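Local coordinates for protein cellulase (Bacteroides salanitronis, PDB 6WQY) that probably cleaves internal beta-1,4 linkages of cellulose and related plant glucans, the chain being the glycoside hydrolase family 5 barrel domain of a longer cellulase, at residues 72-77 against 112-117; 31-36 against 340-345; 35-40 against 360-365. All coordinates share one frame; numbering follows the deposited sequence.

How the contacts relate
The three contacts all use strands of one closed parallel barrel. Contact 1 joins strands 74-77 and 114-118, contact 2 pairs strand 34-37 with strand 342-346 and so closes the ring, and contact 3 lays the end of strand 34-37 against a loop. The centres of contacts 1 and 2 are about 8 Å apart, those of contacts 2 and 3 about 14 Å. Arg76 NH1 of contact 1 bonds Asn36 OD1 of contact 2 at 2.8 Å, and Trp35 serves both contact 2 and contact 3. As in other family 5 enzymes, the substrate cleft probably lies at the C-terminal ends of the strands.

Contact 1: 72-77 against 112-117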
loop_
_atom_site.group_PDB
_atom_site.type_symbol
_atom_site.label_atom_id
_atom_site.label_comp_id
_atom_site.label_asym_id
_atom_site.label_seq_id
_atom_site.Cartn_x
_atom_site.Cartn_y
_atom_site.Cartn_z
ATOM N N PHE A 72 -5.098 9.923 -11.764
ATOM C CA PHE A 72 -5.100 8.913 -10.716
ATOM C C PHE A 72 -6.493 8.799 -10.108
ATOM O O PHE A 72 -7.269 9.757 -10.094
ATOM C CB PHE A 72 -4.065 9.269 -9.645
ATOM C CG PHE A 72 -2.657 9.030 -10.090
ATOM C CD1 PHE A 72 -2.085 7.765 -9.987
ATOM C CD2 PHE A 72 -1.906 10.049 -10.663
ATOM C CE1 PHE A 72 -0.803 7.524 -10.414
ATOM C CE2 PHE A 72 -0.610 9.805 -11.098
ATOM C CZ PHE A 72 -0.058 8.540 -10.981
ATOM N N THR A 73 -6.803 7.603 -9.603
ATOM C CA THR A 73 -8.099 7.273 -9.019
ATOM C C THR A 73 -8.074 7.262 -7.499
ATOM O O THR A 73 -9.073 7.624 -6.845
ATOM C CB THR A 73 -8.529 5.867 -9.480
ATOM O OG1 THR A 73 -8.258 5.703 -10.873
ATOM C CG2 THR A 73 -10.008 5.613 -9.186
ATOM N N SER A 74 -6.956 6.794 -6.935
ATOM C CA SER A 74 -6.869 6.466 -5.524
ATOM C C SER A 74 -5.489 6.831 -4.992
ATOM O O SER A 74 -4.496 6.730 -5.714
ATOM C CB SER A 74 -7.077 4.956 -5.321
ATOM O OG SER A 74 -8.310 4.528 -5.879
ATOM N N VAL A 75 -5.422 7.203 -3.713
ATOM C CA VAL A 75 -4.152 7.519 -3.064
ATOM C C VAL A 75 -4.005 6.697 -1.800
ATOM O O VAL A 75 -4.888 6.717 -0.931
ATOM C CB VAL A 75 -4.054 9.016 -2.728
ATOM C CG1 VAL A 75 -2.759 9.324 -2.020
ATOM C CG2 VAL A 75 -4.164 9.837 -3.990
ATOM N N ARG A 76 -2.858 6.033 -1.655
ATOM C CA ARG A 76 -2.488 5.410 -0.395
ATOM C C ARG A 76 -1.664 6.406 0.394
ATOM O O ARG A 76 -0.713 7.007 -0.128
ATOM C CB ARG A 76 -1.725 4.115 -0.651
ATOM C CG ARG A 76 -1.287 3.358 0.601
ATOM C CD ARG A 76 -0.899 1.944 0.247
ATOM N NE ARG A 76 -0.360 1.121 1.321
ATOM C CZ ARG A 76 0.926 0.976 1.608
ATOM N NH1 ARG A 76 1.856 1.707 1.012
ATOM N NH2 ARG A 76 1.269 0.075 2.520
ATOM N N ILE A 77 -2.063 6.599 1.645
ATOM C CA ILE A 77 -1.485 7.556 2.576
ATOM C C ILE A 77 -0.871 6.729 3.702
ATOM O O ILE A 77 -1.533 6.441 4.716
ATOM C CB ILE A 77 -2.570 8.506 3.122
ATOM C CG1 ILE A 77 -3.283 9.262 1.995
ATOM C CG2 ILE A 77 -1.960 9.480 4.126
ATOM C CD1 ILE A 77 -4.617 9.856 2.399
ATOM N N GLY A 112 -11.900 14.136 -5.146
ATOM C CA GLY A 112 -12.613 13.054 -5.792
ATOM C C GLY A 112 -11.816 11.781 -5.918
ATOM O O GLY A 112 -12.049 11.002 -6.847
ATOM N N LEU A 113 -10.877 11.549 -5.013
ATOM C CA LEU A 113 -10.037 10.365 -5.007
ATOM C C LEU A 113 -10.465 9.423 -3.891
ATOM O O LEU A 113 -10.957 9.855 -2.842
ATOM C CB LEU A 113 -8.580 10.776 -4.791
ATOM C CG LEU A 113 -7.994 11.695 -5.860
ATOM C CD1 LEU A 113 -6.752 12.400 -5.361
ATOM C CD2 LEU A 113 -7.680 10.894 -7.117
ATOM N N ASN A 114 -10.254 8.125 -4.106
ATOM C CA ASN A 114 -10.303 7.185 -2.998
ATOM C C ASN A 114 -9.022 7.334 -2.176
ATOM O O ASN A 114 -8.016 7.846 -2.673
ATOM C CB ASN A 114 -10.409 5.749 -3.486
ATOM C CG ASN A 114 -11.601 5.520 -4.372
ATOM O OD1 ASN A 114 -12.721 5.920 -4.064
ATOM N ND2 ASN A 114 -11.358 4.846 -5.491
ATOM N N ALA A 115 -9.049 6.884 -0.923
ATOM C CA ALA A 115 -7.911 7.027 -0.024
ATOM C C ALA A 115 -7.756 5.790 0.834
ATOM O O ALA A 115 -8.753 5.227 1.294
ATOM C CB ALA A 115 -8.092 8.248 0.884
ATOM N N ILE A 116 -6.507 5.397 1.087
ATOM C CA ILE A 116 -6.187 4.325 2.024
ATOM C C ILE A 116 -5.314 4.932 3.114
ATOM O O ILE A 116 -4.347 5.622 2.795
ATOM C CB ILE A 116 -5.407 3.182 1.344
ATOM C CG1 ILE A 116 -6.165 2.613 0.141
ATOM C CG2 ILE A 116 -5.090 2.085 2.365
ATOM C CD1 ILE A 116 -5.394 1.546 -0.614
ATOM N N ILE A 117 -5.617 4.664 4.390
ATOM C CA ILE A 117 -4.713 5.010 5.491
ATOM C C ILE A 117 -4.340 3.716 6.212
ATOM O O ILE A 117 -5.094 2.741 6.198
ATOM C CB ILE A 117 -5.307 6.040 6.471
ATOM C CG1 ILE A 117 -6.635 5.576 7.069
ATOM C CG2 ILE A 117 -5.449 7.395 5.778
ATOM C CD1 ILE A 117 -7.193 6.500 8.132
HETATM O O HOH W 1 -11.144 8.841 -8.254
#
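Asn114 swings CG beside its own backbone N (chi1 -57°), and Ser74 places OG in the same way (chi1 -56°), which brings amide and hydroxyl together on one face of the sheet. Asn114 ND2 donates to Ser74 OG over 3.1 Å, the hydroxyl lying almost in the amide plane. Each group has another partner: Ser74 OG also bonds Leu31 O, while Asn114 OD1 accepts from NE2 of Gln17, a residue left from the expression tag. Arg76 follows Ser74 on this face; its CG rests against Ile116 CB, and its extended chain carries the guanidinium on to salt bridges with Glu170 and Glu309 and a bond to Asn36.

Strands 74-77 and 114-118 are the second and third of the eight-stranded beta/alpha barrel, linked through helix 95-110 in a beta-alpha-beta unit. Parallel pairing alternates between them: Asn114 N reaches Thr73 O, Val75 N reaches Asn114 O, Ile116 N reaches Val75 O, and Ile77 N meets Ile116 O at a short 2.7 Å. Just ahead of the ladder, one water donates to both Thr73 O and Gly112 O.

The other face is apolar. Val75 CG2 meets Leu113 CD1 at 3.9 Å, with Phe64 of helix 61-70 against both residues, and farther along Ile77 CD1 touches Ala115 CB at 4.1 Å. Ile117 CG2 lies against Ile77 CB.

Contact 2: 31-36 against 340-345; sequences LGLGWN and MPPFYW
Asn36 sets its side chain across Trp345, and its atoms can be followed outwards from CB one by one. CB sits 3.5 Å from Trp345 CE3 and also close to Tyr344 O. CG, turned beside the backbone N (chi1 -80°), stays near the same corner of the indole, 3.6 Å from Trp345 CE3, with amide and ring planes 53° apart. Beyond it the amide forks. OD1 passes Trp345 CZ3 at 3.8 Å and accepts a bond from Arg76 NH1; ND2 gives a weak bond of 3.2 Å to Tyr344 O and another bond to Gly308 O. Since Tyr344 O also takes Asn36 N at 2.7 Å, one carbonyl holds both the backbone and the side chain of the asparagine, and the amide is tied at both of its polar atoms.

Earlier in the strand, Gly34 N donates to Pro342 O and Gly34 O accepts from Tyr344 N. Gly34 CA lies over one face of the Phe343 ring, a CH-pi contact 3.8 Å from the centroid. The ring lies so close over the glycine that a side-chain carbon there would collide with Phe343 CD2. On the opposite face of the sheet Trp35 CD1 meets Tyr344 CD2, and ahead of the strands Leu31 CB, at the end of helix 24-31, packs on Pro341 CG at 3.7 Å. This parallel pairing of first and last strands is the seam that closes a beta/alpha TIM barrel.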
loop_
_atom_site.group_PDB
_atom_site.type_symbol
_atom_site.label_atom_id
_atom_site.label_comp_id
_atom_site.label_asym_id
_atom_site.label_seq_id
_atom_site.Cartn_x
_atom_site.Cartn_y
_atom_site.Cartn_z
ATOM N N LEU A 31 -11.100 1.152 -7.824
ATOM C CA LEU A 31 -9.832 1.653 -7.298
ATOM C C LEU A 31 -8.902 2.180 -8.387
ATOM O O LEU A 31 -8.016 2.988 -8.081
ATOM C CB LEU A 31 -9.143 0.573 -6.463
ATOM C CG LEU A 31 -9.770 0.389 -5.078
ATOM C CD1 LEU A 31 -9.525 -1.004 -4.532
ATOM C CD2 LEU A 31 -9.271 1.452 -4.109
ATOM N N GLY A 32 -9.074 1.748 -9.630
ATOM C CA GLY A 32 -8.353 2.348 -10.749
ATOM C C GLY A 32 -6.844 2.291 -10.623
ATOM O O GLY A 32 -6.252 1.232 -10.371
ATOM N N LEU A 33 -6.211 3.443 -10.853
ATOM C CA LEU A 33 -4.759 3.596 -10.768
ATOM C C LEU A 33 -4.436 4.359 -9.498
ATOM O O LEU A 33 -5.002 5.435 -9.253
ATOM C CB LEU A 33 -4.223 4.370 -11.977
ATOM C CG LEU A 33 -2.725 4.668 -11.970
ATOM C CD1 LEU A 33 -1.897 3.385 -12.007
ATOM C CD2 LEU A 33 -2.345 5.564 -13.132
ATOM N N GLY A 34 -3.531 3.817 -8.685
ATOM C CA GLY A 34 -3.200 4.413 -7.411
ATOM C C GLY A 34 -1.819 5.050 -7.356
ATOM O O GLY A 34 -0.943 4.806 -8.174
ATOM N N TRP A 35 -1.631 5.836 -6.297
ATOM C CA TRP A 35 -0.398 6.564 -6.034
ATOM C C TRP A 35 -0.209 6.638 -4.530
ATOM O O TRP A 35 -1.166 6.892 -3.799
ATOM C CB TRP A 35 -0.510 7.953 -6.641
ATOM C CG TRP A 35 0.688 8.855 -6.570
ATOM C CD1 TRP A 35 1.670 8.983 -7.512
ATOM C CD2 TRP A 35 0.977 9.826 -5.557
ATOM N NE1 TRP A 35 2.553 9.982 -7.154
ATOM C CE2 TRP A 35 2.153 10.513 -5.951
ATOM C CE3 TRP A 35 0.344 10.202 -4.372
ATOM C CZ2 TRP A 35 2.716 11.541 -5.178
ATOM C CZ3 TRP A 35 0.905 11.207 -3.604
ATOM C CH2 TRP A 35 2.072 11.876 -4.020
ATOM N N ASN A 36 1.033 6.436 -4.077
ATOM C CA ASN A 36 1.378 6.537 -2.666
ATOM C C ASN A 36 1.999 7.882 -2.325
ATOM O O ASN A 36 2.954 8.314 -2.981
ATOM C CB ASN A 36 2.451 5.506 -2.264
ATOM C CG ASN A 36 1.909 4.121 -2.027
ATOM O OD1 ASN A 36 1.542 3.776 -0.900
ATOM N ND2 ASN A 36 1.897 3.308 -3.066
ATOM N N MET A 340 -5.924 -6.721 -10.023
ATOM C CA MET A 340 -5.439 -5.971 -8.865
ATOM C C MET A 340 -5.138 -4.521 -9.226
ATOM O O MET A 340 -4.427 -4.270 -10.211
ATOM C CB MET A 340 -4.153 -6.622 -8.341
ATOM C CG MET A 340 -4.370 -8.020 -7.791
ATOM S SD MET A 340 -2.829 -8.831 -7.322
ATOM C CE MET A 340 -2.242 -9.342 -8.942
ATOM N N PRO A 341 -5.639 -3.545 -8.474
ATOM C CA PRO A 341 -5.232 -2.150 -8.716
ATOM C C PRO A 341 -3.820 -1.915 -8.212
ATOM O O PRO A 341 -3.497 -2.301 -7.087
ATOM C CB PRO A 341 -6.239 -1.328 -7.901
ATOM C CG PRO A 341 -6.772 -2.261 -6.872
ATOM C CD PRO A 341 -6.694 -3.653 -7.441
ATOM N N PRO A 342 -2.955 -1.280 -9.025
ATOM C CA PRO A 342 -1.591 -0.974 -8.580
ATOM C C PRO A 342 -1.468 0.444 -8.054
ATOM O O PRO A 342 -2.057 1.379 -8.615
ATOM C CB PRO A 342 -0.784 -1.141 -9.869
ATOM C CG PRO A 342 -1.739 -0.641 -10.947
ATOM C CD PRO A 342 -3.138 -1.023 -10.472
ATOM N N PHE A 343 -0.669 0.612 -6.989
ATOM C CA PHE A 343 -0.390 1.909 -6.376
ATOM C C PHE A 343 1.101 2.202 -6.508
ATOM O O PHE A 343 1.930 1.533 -5.881
ATOM C CB PHE A 343 -0.792 1.918 -4.897
ATOM C CG PHE A 343 -2.287 1.976 -4.662
ATOM C CD1 PHE A 343 -3.102 0.884 -4.955
ATOM C CD2 PHE A 343 -2.864 3.108 -4.134
ATOM C CE1 PHE A 343 -4.479 0.950 -4.743
ATOM C CE2 PHE A 343 -4.232 3.178 -3.911
ATOM C CZ PHE A 343 -5.036 2.095 -4.212
ATOM N N TYR A 344 1.434 3.201 -7.315
ATOM C CA TYR A 344 2.821 3.585 -7.555
ATOM C C TYR A 344 3.431 4.207 -6.302
ATOM O O TYR A 344 2.794 5.018 -5.627
ATOM C CB TYR A 344 2.836 4.582 -8.737
ATOM C CG TYR A 344 4.214 5.122 -9.033
ATOM C CD1 TYR A 344 5.079 4.468 -9.903
ATOM C CD2 TYR A 344 4.685 6.261 -8.378
ATOM C CE1 TYR A 344 6.359 4.937 -10.116
ATOM C CE2 TYR A 344 5.964 6.720 -8.579
ATOM C CZ TYR A 344 6.795 6.053 -9.451
ATOM O OH TYR A 344 8.091 6.475 -9.657
ATOM N N TRP A 345 4.679 3.838 -5.994
ATOM C CA TRP A 345 5.378 4.358 -4.818
ATOM C C TRP A 345 6.089 5.669 -5.146
ATOM O O TRP A 345 7.107 5.671 -5.847
ATOM C CB TRP A 345 6.401 3.337 -4.300
ATOM C CG TRP A 345 7.159 3.867 -3.115
ATOM C CD1 TRP A 345 8.449 4.262 -3.085
ATOM C CD2 TRP A 345 6.629 4.131 -1.813
ATOM N NE1 TRP A 345 8.775 4.751 -1.840
ATOM C CE2 TRP A 345 7.666 4.681 -1.037
ATOM C CE3 TRP A 345 5.381 3.923 -1.215
ATOM C CZ2 TRP A 345 7.484 5.046 0.297
ATOM C CZ3 TRP A 345 5.201 4.298 0.100
ATOM C CH2 TRP A 345 6.246 4.846 0.841
#

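Contact 3: 35-40 against 360-365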
loop_
_atom_site.group_PDB
_atom_site.type_symbol
_atom_site.label_atom_id
_atom_site.label_comp_id
_atom_site.label_asym_id
_atom_site.label_seq_id
_atom_site.Cartn_x
_atom_site.Cartn_y
_atom_site.Cartn_z
ATOM N N TRP A 35 -1.631 5.836 -6.297
ATOM C CA TRP A 35 -0.398 6.564 -6.034
ATOM C C TRP A 35 -0.209 6.638 -4.530
ATOM O O TRP A 35 -1.166 6.892 -3.799
ATOM C CB TRP A 35 -0.510 7.953 -6.641
ATOM C CG TRP A 35 0.688 8.855 -6.570
ATOM C CD1 TRP A 35 1.670 8.983 -7.512
ATOM C CD2 TRP A 35 0.977 9.826 -5.557
ATOM N NE1 TRP A 35 2.553 9.982 -7.154
ATOM C CE2 TRP A 35 2.153 10.513 -5.951
ATOM C CE3 TRP A 35 0.344 10.202 -4.372
ATOM C CZ2 TRP A 35 2.716 11.541 -5.178
ATOM C CZ3 TRP A 35 0.905 11.207 -3.604
ATOM C CH2 TRP A 35 2.072 11.876 -4.020
ATOM N N ASN A 36 1.033 6.436 -4.077
ATOM C CA ASN A 36 1.378 6.537 -2.666
ATOM C C ASN A 36 1.999 7.882 -2.325
ATOM O O ASN A 36 2.954 8.314 -2.981
ATOM C CB ASN A 36 2.451 5.506 -2.264
ATOM C CG ASN A 36 1.909 4.121 -2.027
ATOM O OD1 ASN A 36 1.542 3.776 -0.900
ATOM N ND2 ASN A 36 1.897 3.308 -3.066
ATOM N N LEU A 37 1.496 8.495 -1.260
ATOM C CA LEU A 37 2.086 9.695 -0.657
ATOM C C LEU A 37 3.234 9.254 0.254
ATOM O O LEU A 37 3.103 9.128 1.470
ATOM C CB LEU A 37 1.007 10.434 0.122
ATOM C CG LEU A 37 1.421 11.761 0.750
ATOM C CD1 LEU A 37 1.724 12.795 -0.301
ATOM C CD2 LEU A 37 0.351 12.240 1.702
ATOM N N GLY A 38 4.383 8.940 -0.363
ATOM C CA GLY A 38 5.480 8.318 0.355
ATOM C C GLY A 38 6.470 9.315 0.942
ATOM O O GLY A 38 6.577 10.461 0.522
ATOM N N ASN A 39 7.246 8.828 1.914
ATOM C CA ASN A 39 8.183 9.674 2.666
ATOM C C ASN A 39 7.493 10.936 3.173
ATOM O O ASN A 39 8.046 12.033 3.136
ATOM C CB ASN A 39 9.445 9.997 1.876
ATOM C CG ASN A 39 10.421 8.839 1.818
ATOM O OD1 ASN A 39 10.106 7.732 2.199
ATOM N ND2 ASN A 39 11.630 9.111 1.331
ATOM N N GLN A 40 6.281 10.763 3.686
ATOM C CA GLN A 40 5.395 11.861 4.070
ATOM C C GLN A 40 4.905 11.573 5.489
ATOM O O GLN A 40 5.701 11.656 6.432
ATOM C CB GLN A 40 4.313 12.042 3.012
ATOM C CG GLN A 40 3.643 13.404 3.047
ATOM C CD GLN A 40 4.477 14.490 2.401
ATOM O OE1 GLN A 40 5.094 14.292 1.361
ATOM N NE2 GLN A 40 4.473 15.668 3.004
ATOM N N PHE A 360 5.639 13.878 -8.615
ATOM C CA PHE A 360 5.130 15.191 -8.266
ATOM C C PHE A 360 5.910 15.747 -7.081
ATOM O O PHE A 360 6.326 14.994 -6.185
ATOM C CB PHE A 360 3.664 15.132 -7.789
ATOM C CG PHE A 360 2.707 14.585 -8.801
ATOM C CD1 PHE A 360 2.498 13.224 -8.900
ATOM C CD2 PHE A 360 2.011 15.425 -9.641
ATOM C CE1 PHE A 360 1.622 12.707 -9.833
ATOM C CE2 PHE A 360 1.125 14.915 -10.575
ATOM C CZ PHE A 360 0.931 13.551 -10.663
ATOM N N ASN A 361 6.062 17.067 -7.043
ATOM C CA ASN A 361 6.410 17.727 -5.790
ATOM C C ASN A 361 5.217 17.581 -4.843
ATOM O O ASN A 361 4.085 17.930 -5.199
ATOM C CB ASN A 361 6.744 19.196 -6.051
ATOM C CG ASN A 361 7.200 19.914 -4.803
ATOM O OD1 ASN A 361 6.411 20.112 -3.877
ATOM N ND2 ASN A 361 8.459 20.304 -4.761
ATOM N N HIS A 362 5.453 17.029 -3.639
ATOM C CA HIS A 362 4.362 16.679 -2.745
ATOM C C HIS A 362 3.676 17.889 -2.126
ATOM O O HIS A 362 2.600 17.735 -1.538
ATOM C CB HIS A 362 4.854 15.753 -1.630
ATOM C CG HIS A 362 5.193 14.368 -2.082
ATOM N ND1 HIS A 362 5.350 13.342 -1.171
ATOM C CD2 HIS A 362 5.401 13.820 -3.306
ATOM C CE1 HIS A 362 5.650 12.225 -1.809
ATOM N NE2 HIS A 362 5.687 12.486 -3.106
ATOM N N ALA A 363 4.263 19.075 -2.244
ATOM C CA ALA A 363 3.661 20.283 -1.708
ATOM C C ALA A 363 3.056 21.179 -2.777
ATOM O O ALA A 363 1.985 21.759 -2.558
ATOM C CB ALA A 363 4.702 21.085 -0.918
ATOM N N THR A 364 3.704 21.337 -3.933
ATOM C CA THR A 364 3.139 22.196 -4.973
ATOM C C THR A 364 2.246 21.436 -5.940
ATOM O O THR A 364 1.433 22.056 -6.630
ATOM C CB THR A 364 4.245 22.862 -5.802
ATOM O OG1 THR A 364 4.943 21.841 -6.519
ATOM C CG2 THR A 364 5.208 23.637 -4.923
ATOM N N GLY A 365 2.395 20.125 -6.034
ATOM C CA GLY A 365 1.664 19.348 -7.005
ATOM C C GLY A 365 2.206 19.400 -8.416
ATOM O O GLY A 365 1.625 18.774 -9.312
#
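An aromatic cluster of Trp35, Phe360 and His362 pins the first strand of the barrel to the loop that runs from strand 342-346 to helix 371-383. Phe360 turns an edge toward the indole, CD1 lying 3.7 Å from Trp35 NE1, in an offset edge-to-face pair with planes 83° apart. In the second pair it is the indole that offers its edge: Trp35 CH2 stands over one face of the His362 imidazole, toward its rim, and CZ2 is 3.7 Å from NE2, the planes meeting at 65°.

With CG beside the backbone N (chi1 -71°), the imidazole reaches back from the loop to the residues that follow the strand. His362 ND1 donates to Gln40 OE1 at 2.7 Å, the oxygen lying in the plane of the ring. Gly38 O is also at the ring edge, 3.1 Å from CE1, and Leu37 CD1 lies 3.8 Å from ND1. Gln40 NE2 is taken by Ala57 O and Glu51, which fixes the turn of the amide and leaves OE1 facing the histidine.

In the loop itself Asn361 OD1 accepts from both faces of its plane, the bond from Ala363 N making an Asx turn and that from Thr364 N completing an Asx motif. Asp346 gives one carboxylate oxygen to His362 NE2 and the other to Trp35 NE1, joining two members of the cluster. A leucine in place of His362 would probably leave Gln40 OE1 without its donor and Asp346 without one of its bonds, and would take the flat face from under the indole edge. With ND1 donating to an amide oxygen and NE2 bonded to a carboxylate, the imidazole may well be protonated on both nitrogens and carry positive charge.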